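Local coordinates for uncharacterized protein Atu1656 (Agrobacterium tumefaciens, PDB 2OJH) that is of unknown function but belongs to the TolB family and folds as a six-bladed beta-propeller, at residues Glu25-Arg30 against Thr263-Phe268; Ser192-Met197 against Val209-Asp214. All blocks are in the same frame, centred on the assembly; numbering follows the deposited sequence.

Interaction 1: residues Glu25-Arg30 against Thr263-Phe268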
ATOM      1  N   GLU A  25       4.125   1.187  14.148  1.00 35.13           N
ATOM      2  CA  GLU A  25       3.881   2.500  14.744  1.00 35.31           C
ATOM      3  C   GLU A  25       2.714   3.237  14.094  1.00 35.58           C
ATOM      4  O   GLU A  25       2.330   2.926  12.978  1.00 34.97           O
ATOM      5  CB  GLU A  25       5.162   3.321  14.645  1.00 35.71           C
ATOM      6  CG  GLU A  25       6.316   2.725  15.472  1.00 34.61           C
ATOM      7  CD  GLU A  25       7.621   3.508  15.389  1.00 35.97           C
ATOM      8  OE1 GLU A  25       7.645   4.603  14.803  1.00 35.74           O
ATOM      9  OE2 GLU A  25       8.641   3.010  15.933  1.00 33.70           O
ATOM     10  N   ILE A  26       2.166   4.236  14.787  1.00 34.98           N
ATOM     11  CA  ILE A  26       1.090   5.060  14.243  1.00 35.57           C
ATOM     12  C   ILE A  26       1.473   6.508  14.430  1.00 34.94           C
ATOM     13  O   ILE A  26       2.057   6.855  15.456  1.00 35.56           O
ATOM     14  CB  ILE A  26      -0.197   4.773  15.022  1.00 35.71           C
ATOM     15  CG1 ILE A  26      -0.755   3.403  14.607  1.00 36.26           C
ATOM     16  CG2 ILE A  26      -1.200   5.915  14.848  1.00 37.71           C
ATOM     17  CD1 ILE A  26      -1.788   2.867  15.645  1.00 38.52           C
ATOM     18  N   PHE A  27       1.215   7.340  13.423  1.00 34.32           N
ATOM     19  CA  PHE A  27       1.498   8.763  13.523  1.00 34.35           C
ATOM     20  C   PHE A  27       0.176   9.477  13.281  1.00 34.44           C
ATOM     21  O   PHE A  27      -0.566   9.157  12.325  1.00 34.25           O
ATOM     22  CB  PHE A  27       2.501   9.176  12.466  1.00 33.78           C
ATOM     23  CG  PHE A  27       2.943  10.615  12.552  1.00 35.57           C
ATOM     24  CD1 PHE A  27       3.919  10.995  13.446  1.00 35.47           C
ATOM     25  CD2 PHE A  27       2.398  11.580  11.694  1.00 35.86           C
ATOM     26  CE1 PHE A  27       4.344  12.347  13.537  1.00 37.19           C
ATOM     27  CE2 PHE A  27       2.800  12.895  11.753  1.00 35.72           C
ATOM     28  CZ  PHE A  27       3.792  13.292  12.678  1.00 35.31           C
ATOM     29  N   ASN A  28      -0.110  10.434  14.156  1.00 34.66           N
ATOM     30  CA  ASN A  28      -1.313  11.233  14.045  1.00 34.58           C
ATOM     31  C   ASN A  28      -0.909  12.534  13.370  1.00 34.73           C
ATOM     32  O   ASN A  28      -0.105  13.289  13.902  1.00 35.72           O
ATOM     33  CB  ASN A  28      -1.939  11.459  15.430  1.00 34.29           C
ATOM     34  CG  ASN A  28      -3.229  12.287  15.368  1.00 34.24           C
ATOM     35  OD1 ASN A  28      -3.258  13.353  14.762  1.00 34.10           O
ATOM     36  ND2 ASN A  28      -4.297  11.795  16.014  1.00 32.92           N
ATOM     37  N   ILE A  29      -1.450  12.793  12.180  1.00 34.31           N
ATOM     38  CA  ILE A  29      -1.078  13.995  11.452  1.00 33.82           C
ATOM     39  C   ILE A  29      -1.715  15.286  11.977  1.00 34.35           C
ATOM     40  O   ILE A  29      -1.270  16.377  11.627  1.00 33.87           O
ATOM     41  CB  ILE A  29      -1.338  13.870   9.920  1.00 34.20           C
ATOM     42  CG1 ILE A  29      -2.846  13.775   9.609  1.00 33.59           C
ATOM     43  CG2 ILE A  29      -0.538  12.694   9.307  1.00 33.30           C
ATOM     44  CD1 ILE A  29      -3.203  14.264   8.131  1.00 33.58           C
ATOM     45  N   ARG A  30      -2.741  15.168  12.817  1.00 34.16           N
ATOM     46  CA  ARG A  30      -3.376  16.347  13.399  1.00 35.05           C
ATOM     47  C   ARG A  30      -2.599  16.880  14.615  1.00 35.43           C
ATOM     48  O   ARG A  30      -2.343  18.071  14.728  1.00 35.35           O
ATOM     49  CB  ARG A  30      -4.832  16.025  13.786  1.00 35.29           C
ATOM     50  CG  ARG A  30      -5.654  15.405  12.645  1.00 33.90           C
ATOM     51  CD  ARG A  30      -5.565  16.226  11.351  1.00 35.09           C
ATOM     52  NE  ARG A  30      -6.334  15.599  10.278  1.00 33.11           N
ATOM     53  CZ  ARG A  30      -6.310  15.977   9.006  1.00 34.20           C
ATOM     54  NH1 ARG A  30      -5.549  16.996   8.613  1.00 33.15           N
ATOM     55  NH2 ARG A  30      -7.057  15.335   8.118  1.00 34.65           N
ATOM     56  N   THR A 263       8.179  17.023   5.351  1.00 36.15           N
ATOM     57  CA  THR A 263       8.700  15.792   5.960  1.00 35.97           C
ATOM     58  C   THR A 263       8.081  15.634   7.332  1.00 35.27           C
ATOM     59  O   THR A 263       8.244  16.488   8.205  1.00 35.18           O
ATOM     60  CB  THR A 263      10.239  15.832   6.068  1.00 36.46           C
ATOM     61  OG1 THR A 263      10.776  15.999   4.753  1.00 39.63           O
ATOM     62  CG2 THR A 263      10.786  14.536   6.643  1.00 36.29           C
ATOM     63  N   LEU A 264       7.323  14.566   7.525  1.00 33.42           N
ATOM     64  CA  LEU A 264       6.774  14.287   8.832  1.00 33.06           C
ATOM     65  C   LEU A 264       7.894  13.784   9.748  1.00 34.83           C
ATOM     66  O   LEU A 264       8.063  14.293  10.857  1.00 35.13           O
ATOM     67  CB  LEU A 264       5.637  13.251   8.721  1.00 32.65           C
ATOM     68  CG  LEU A 264       4.447  13.784   7.939  1.00 31.47           C
ATOM     69  CD1 LEU A 264       3.324  12.682   7.911  1.00 30.40           C
ATOM     70  CD2 LEU A 264       3.897  15.099   8.497  1.00 30.23           C
ATOM     71  N   PHE A 265       8.669  12.789   9.304  1.00 35.27           N
ATOM     72  CA  PHE A 265       9.827  12.330  10.082  1.00 35.58           C
ATOM     73  C   PHE A 265      10.800  11.571   9.170  1.00 35.31           C
ATOM     74  O   PHE A 265      10.400  11.119   8.113  1.00 33.92           O
ATOM     75  CB  PHE A 265       9.382  11.455  11.260  1.00 35.02           C
ATOM     76  CG  PHE A 265       8.319  10.448  10.903  1.00 36.12           C
ATOM     77  CD1 PHE A 265       6.976  10.791  11.000  1.00 36.75           C
ATOM     78  CD2 PHE A 265       8.661   9.162  10.481  1.00 34.42           C
ATOM     79  CE1 PHE A 265       5.977   9.860  10.678  1.00 35.41           C
ATOM     80  CE2 PHE A 265       7.674   8.221  10.167  1.00 34.96           C
ATOM     81  CZ  PHE A 265       6.334   8.587  10.255  1.00 35.75           C
ATOM     82  N   ASP A 266      12.077  11.502   9.576  1.00 35.54           N
ATOM     83  CA  ASP A 266      13.047  10.570   8.991  1.00 36.43           C
ATOM     84  C   ASP A 266      12.765   9.169   9.508  1.00 37.16           C
ATOM     85  O   ASP A 266      12.203   8.995  10.594  1.00 37.61           O
ATOM     86  CB  ASP A 266      14.455  10.923   9.390  1.00 36.71           C
ATOM     87  CG  ASP A 266      14.905  12.270   8.841  1.00 38.33           C
ATOM     88  OD1 ASP A 266      14.303  12.759   7.867  1.00 38.71           O
ATOM     89  OD2 ASP A 266      15.868  12.835   9.396  1.00 43.89           O
ATOM     90  N   LEU A 267      13.193   8.172   8.753  1.00 37.19           N
ATOM     91  CA  LEU A 267      12.904   6.792   9.105  1.00 37.22           C
ATOM     92  C   LEU A 267      13.921   5.843   8.460  1.00 37.21           C
ATOM     93  O   LEU A 267      14.397   6.072   7.337  1.00 36.82           O
ATOM     94  CB  LEU A 267      11.479   6.439   8.691  1.00 37.75           C
ATOM     95  CG  LEU A 267      11.033   4.992   8.808  1.00 38.95           C
ATOM     96  CD1 LEU A 267       9.643   4.883   9.393  1.00 43.18           C
ATOM     97  CD2 LEU A 267      11.054   4.319   7.445  1.00 43.05           C
ATOM     98  N   PHE A 268      14.256   4.783   9.188  1.00 36.75           N
ATOM     99  CA  PHE A 268      15.072   3.726   8.637  1.00 36.16           C
ATOM    100  C   PHE A 268      14.108   2.661   8.153  1.00 35.80           C
ATOM    101  O   PHE A 268      13.324   2.083   8.938  1.00 34.73           O
ATOM    102  CB  PHE A 268      16.044   3.178   9.671  1.00 35.56           C
ATOM    103  CG  PHE A 268      16.979   2.150   9.111  1.00 36.23           C
ATOM    104  CD1 PHE A 268      18.097   2.542   8.382  1.00 34.26           C
ATOM    105  CD2 PHE A 268      16.726   0.805   9.286  1.00 34.27           C
ATOM    106  CE1 PHE A 268      18.958   1.608   7.852  1.00 36.03           C
ATOM    107  CE2 PHE A 268      17.584  -0.157   8.752  1.00 35.41           C
ATOM    108  CZ  PHE A 268      18.702   0.249   8.036  1.00 35.74           C
TER

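Interaction 2: residues Ser192-Met197 against Val209-Asp214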
ATOM      1  N   SER A 192       8.108   6.434 -13.343  1.00 34.61           N
ATOM      2  CA  SER A 192       9.500   6.801 -13.612  1.00 34.92           C
ATOM      3  C   SER A 192       9.638   7.590 -14.898  1.00 35.04           C
ATOM      4  O   SER A 192      10.769   7.875 -15.327  1.00 35.55           O
ATOM      5  CB  SER A 192      10.362   5.541 -13.760  1.00 35.85           C
ATOM      6  OG  SER A 192       9.908   4.755 -14.871  1.00 34.42           O
ATOM      7  N   ARG A 193       8.518   7.966 -15.510  1.00 34.98           N
ATOM      8  CA  ARG A 193       8.561   8.584 -16.836  1.00 35.68           C
ATOM      9  C   ARG A 193       9.453   9.829 -16.929  1.00 36.19           C
ATOM     10  O   ARG A 193       9.936  10.170 -18.013  1.00 35.85           O
ATOM     11  CB  ARG A 193       7.142   8.826 -17.410  1.00 35.58           C
ATOM     12  CG  ARG A 193       6.363  10.015 -16.840  1.00 36.85           C
ATOM     13  CD  ARG A 193       4.890   9.969 -17.259  1.00 36.33           C
ATOM     14  NE  ARG A 193       4.177   8.829 -16.670  1.00 34.48           N
ATOM     15  CZ  ARG A 193       2.891   8.538 -16.875  1.00 35.41           C
ATOM     16  NH1 ARG A 193       2.142   9.300 -17.666  1.00 33.90           N
ATOM     17  NH2 ARG A 193       2.343   7.476 -16.280  1.00 31.39           N
ATOM     18  N   THR A 194       9.692  10.497 -15.807  1.00 36.30           N
ATOM     19  CA  THR A 194      10.532  11.714 -15.854  1.00 36.55           C
ATOM     20  C   THR A 194      11.973  11.464 -15.456  1.00 36.95           C
ATOM     21  O   THR A 194      12.770  12.400 -15.390  1.00 36.91           O
ATOM     22  CB  THR A 194       9.987  12.831 -14.946  1.00 37.13           C
ATOM     23  OG1 THR A 194       9.833  12.327 -13.610  1.00 35.00           O
ATOM     24  CG2 THR A 194       8.643  13.378 -15.468  1.00 38.09           C
ATOM     25  N   GLY A 195      12.330  10.231 -15.126  1.00 37.60           N
ATOM     26  CA  GLY A 195      13.730   9.998 -14.759  1.00 39.22           C
ATOM     27  C   GLY A 195      13.888   9.394 -13.388  1.00 40.10           C
ATOM     28  O   GLY A 195      14.751   8.538 -13.171  1.00 40.65           O
ATOM     29  N   GLN A 196      13.039   9.822 -12.459  1.00 40.10           N
ATOM     30  CA  GLN A 196      12.986   9.195 -11.147  1.00 40.30           C
ATOM     31  C   GLN A 196      11.535   8.939 -10.805  1.00 39.01           C
ATOM     32  O   GLN A 196      10.627   9.427 -11.495  1.00 38.52           O
ATOM     33  CB  GLN A 196      13.703  10.047 -10.088  1.00 41.09           C
ATOM     34  CG  GLN A 196      13.111  11.426  -9.869  1.00 43.86           C
ATOM     35  CD  GLN A 196      14.122  12.456  -9.366  1.00 48.69           C
ATOM     36  OE1 GLN A 196      15.191  12.644  -9.954  1.00 50.74           O
ATOM     37  NE2 GLN A 196      13.771  13.141  -8.286  1.00 47.92           N
HETATM   38  N   MSE A 197      11.290   8.139  -9.778  1.00 38.68           N
HETATM   39  CA  MSE A 197       9.913   7.930  -9.372  1.00 38.13           C
HETATM   40  C   MSE A 197       9.349   9.258  -8.820  1.00 37.36           C
HETATM   41  O   MSE A 197       9.996   9.920  -7.989  1.00 38.04           O
HETATM   42  CB  MSE A 197       9.801   6.818  -8.335  1.00 39.58           C
HETATM   43  CG  MSE A 197       9.887   5.389  -8.893  1.00 41.97           C
HETATM   44 SE   MSE A 197       8.588   5.067 -10.318  0.80 53.34          SE
HETATM   45  CE  MSE A 197       7.971   3.248 -10.047  1.00 43.42           C
ATOM     46  N   VAL A 209      -4.305  12.210 -16.956  0.50 38.71           N
ATOM     47  CA  VAL A 209      -3.229  11.878 -16.024  0.50 37.58           C
ATOM     48  C   VAL A 209      -2.437  13.173 -15.801  0.50 37.26           C
ATOM     49  O   VAL A 209      -2.376  14.024 -16.691  0.50 36.78           O
ATOM     50  CB  VAL A 209      -2.317  10.739 -16.595  0.50 37.42           C
ATOM     51  CG1 VAL A 209      -1.595  11.183 -17.884  0.50 36.54           C
ATOM     52  CG2 VAL A 209      -1.316  10.223 -15.552  0.50 36.79           C
ATOM     53  N   GLU A 210      -1.845  13.329 -14.622  1.00 36.31           N
ATOM     54  CA  GLU A 210      -1.084  14.555 -14.292  1.00 36.92           C
ATOM     55  C   GLU A 210      -0.056  14.356 -13.177  1.00 36.36           C
ATOM     56  O   GLU A 210      -0.211  13.484 -12.327  1.00 36.26           O
ATOM     57  CB  GLU A 210      -2.020  15.722 -13.968  1.00 37.70           C
ATOM     58  CG  GLU A 210      -2.990  15.418 -12.871  1.00 38.99           C
ATOM     59  CD  GLU A 210      -4.072  16.489 -12.714  1.00 42.69           C
ATOM     60  OE1 GLU A 210      -4.614  16.994 -13.725  1.00 46.40           O
ATOM     61  OE2 GLU A 210      -4.388  16.825 -11.570  1.00 43.98           O
ATOM     62  N   ARG A 211       0.997  15.169 -13.204  1.00 35.42           N
ATOM     63  CA  ARG A 211       2.104  15.013 -12.283  1.00 35.76           C
ATOM     64  C   ARG A 211       1.760  15.693 -10.964  1.00 36.04           C
ATOM     65  O   ARG A 211       1.248  16.823 -10.959  1.00 36.60           O
ATOM     66  CB  ARG A 211       3.378  15.619 -12.873  1.00 35.84           C
ATOM     67  CG  ARG A 211       4.642  15.245 -12.146  1.00 36.65           C
ATOM     68  CD  ARG A 211       5.821  15.863 -12.828  1.00 36.86           C
ATOM     69  NE  ARG A 211       7.075  15.613 -12.126  1.00 35.95           N
ATOM     70  CZ  ARG A 211       8.270  15.971 -12.589  1.00 35.32           C
ATOM     71  NH1 ARG A 211       8.387  16.574 -13.776  1.00 33.39           N
ATOM     72  NH2 ARG A 211       9.359  15.718 -11.871  1.00 34.36           N
ATOM     73  N   ILE A 212       2.073  15.022  -9.857  1.00 35.02           N
ATOM     74  CA  ILE A 212       1.794  15.557  -8.523  1.00 34.19           C
ATOM     75  C   ILE A 212       3.023  15.936  -7.707  1.00 34.45           C
ATOM     76  O   ILE A 212       2.974  16.935  -6.985  1.00 35.27           O
ATOM     77  CB  ILE A 212       0.913  14.598  -7.707  1.00 33.81           C
ATOM     78  CG1 ILE A 212      -0.436  14.396  -8.420  1.00 33.29           C
ATOM     79  CG2 ILE A 212       0.804  15.080  -6.246  1.00 32.62           C
ATOM     80  CD1 ILE A 212      -1.361  15.605  -8.468  1.00 34.37           C
ATOM     81  N   THR A 213       4.105  15.159  -7.785  1.00 34.63           N
ATOM     82  CA  THR A 213       5.382  15.634  -7.213  1.00 35.22           C
ATOM     83  C   THR A 213       6.396  15.988  -8.298  1.00 35.42           C
ATOM     84  O   THR A 213       6.404  15.405  -9.385  1.00 34.84           O
ATOM     85  CB  THR A 213       6.017  14.645  -6.208  1.00 35.33           C
ATOM     86  OG1 THR A 213       6.325  13.400  -6.861  1.00 37.07           O
ATOM     87  CG2 THR A 213       5.089  14.383  -5.052  1.00 36.58           C
ATOM     88  N   ASP A 214       7.248  16.969  -7.987  1.00 34.93           N
ATOM     89  CA  ASP A 214       8.351  17.349  -8.834  1.00 36.32           C
ATOM     90  C   ASP A 214       9.454  17.591  -7.816  1.00 36.40           C
ATOM     91  O   ASP A 214       9.561  18.687  -7.286  1.00 36.39           O
ATOM     92  CB  ASP A 214       7.996  18.636  -9.562  1.00 36.49           C
ATOM     93  CG  ASP A 214       8.974  18.982 -10.662  1.00 37.81           C
ATOM     94  OD1 ASP A 214      10.135  18.512 -10.631  1.00 37.28           O
ATOM     95  OD2 ASP A 214       8.567  19.734 -11.569  1.00 41.93           O
TER

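Interaction 1: residues Glu25-Arg30 against Thr263-Phe268
Phe-27 meets Phe-265 and Leu-264 where two neighbouring sheets of the propeller face each other, strand 22-28 on one side and the edge strand 262-267 on the other. With CG anti to the backbone N (chi1 -176°), Phe-27 stands out from its strand toward the other blade. The corner CE1 of the Phe-265 ring lies over one face of the Phe-27 ring, offset toward the rim, with Phe-27 CD1 to Phe-265 CE1 at 3.6 Å. The ring centroids are 5.1 Å apart and the planes make 54°, an oblique aromatic pair in which the two side chains run past each other in opposite directions. Phe-265 reaches this place with CG between its backbone N and carbonyl carbon (chi1 44°).

Leu-264 supplies the second touch: its CD1 lies 3.9 Å from Phe-27 CE2. The CG2 methyl of Ile-29 sits at the edge of the Phe-27 ring, in its plane, and meets Leu-264 CD1 at 4.1 Å. That consecutive residues both contribute is consistent with the classic beta bulge here, in which Leu-264 and Phe-265 both face Val-251 on the adjacent strand. Strand 285-291 adds Tyr-288, which touches Phe-27 and Phe-265, and Phe-286, which touches Ile-29 and Leu-264. Just beyond, Asn-28 OD1 accepts from Arg-30 N in an Asx turn as the strand ends.

Between these two segments the contact is carbon against carbon, resting on shape and burial of apolar surface; the salt bridge of Arg-30 NH1 with Asp-229 OD2 adds a polar link between the same blades nearby.

Interaction 2: residues Ser192-Met197 against Val209-Asp214
This is a small surface contact within one four-stranded propeller blade, between the hairpin turn joining strands 186-191 and 198-203 and the outermost strand 209-211 with the loop after it. Strand 198-203 lies between strands 186-191 and 209-211, and the turn reaches past it through side chains. The nearest pair is Thr-194 and Arg-211, which approach from opposite directions: Thr-194 CG2 lies over one face of the Arg-211 guanidinium, toward its rim, at 3.6 Å from NH1. The hydroxyl OG1 of Thr-194 is 3.8 Å from Arg-211 NH2.

Thr-213 and Asp-214 hold the arginine from its own side. Its chain is extended from CG to NE, with CG anti to the backbone N (chi1 -167°), and NE donates to the carbonyl O of Thr-213 at 2.8 Å, that oxygen tilted 23° from the guanidinium plane. Asp-214 stands over the face opposite Thr-194; its OD1 is 3.2 Å from Arg-211 NH2, but well out of plane, so the salt bridge is one of charge without an N-H directed at it. Gln-198 OE1, on the intervening strand, takes a further hydrogen bond from NH2.

A looser touch of Arg-193 NH1 on Val-209 CG2, at 4.2 Å, is doubtful because this valine was modelled in two conformations. The polar end of Arg-193 is engaged elsewhere, by Ser-191 OG and Asn-175 OD1, and it makes a cation-pi contact with Trp-200. A type I turn from Ser-192 to Gly-195 presents both Arg-193 and Thr-194.

A guanidinium sandwiched between a methyl and a carboxylate pairs dispersion with electrostatics, so its rotation is probably restricted although the turn itself contributes little more than van der Waals contact.

From the N terminus, the chain enters strand 22-28 of a three-stranded sheet shared with strands 33-40 and 285-291, then runs through the following blades before strand 262-267 returns to its side in interaction 1. This long-range contact joins that sheet, built from both ends of the chain, to the four-stranded blade of strands 217-224 to 262-267. Interaction 2 falls wholly within the intervening excursion and closes a short loop of chain that holds strand 198-203, in the blade of strands 175-180 to 209-211. The centres lie 24 Å apart and the nearest atoms about 11 Å, without touching. One contact thus joins neighbouring blades near the ring closure, while the other ties together parts of a single blade.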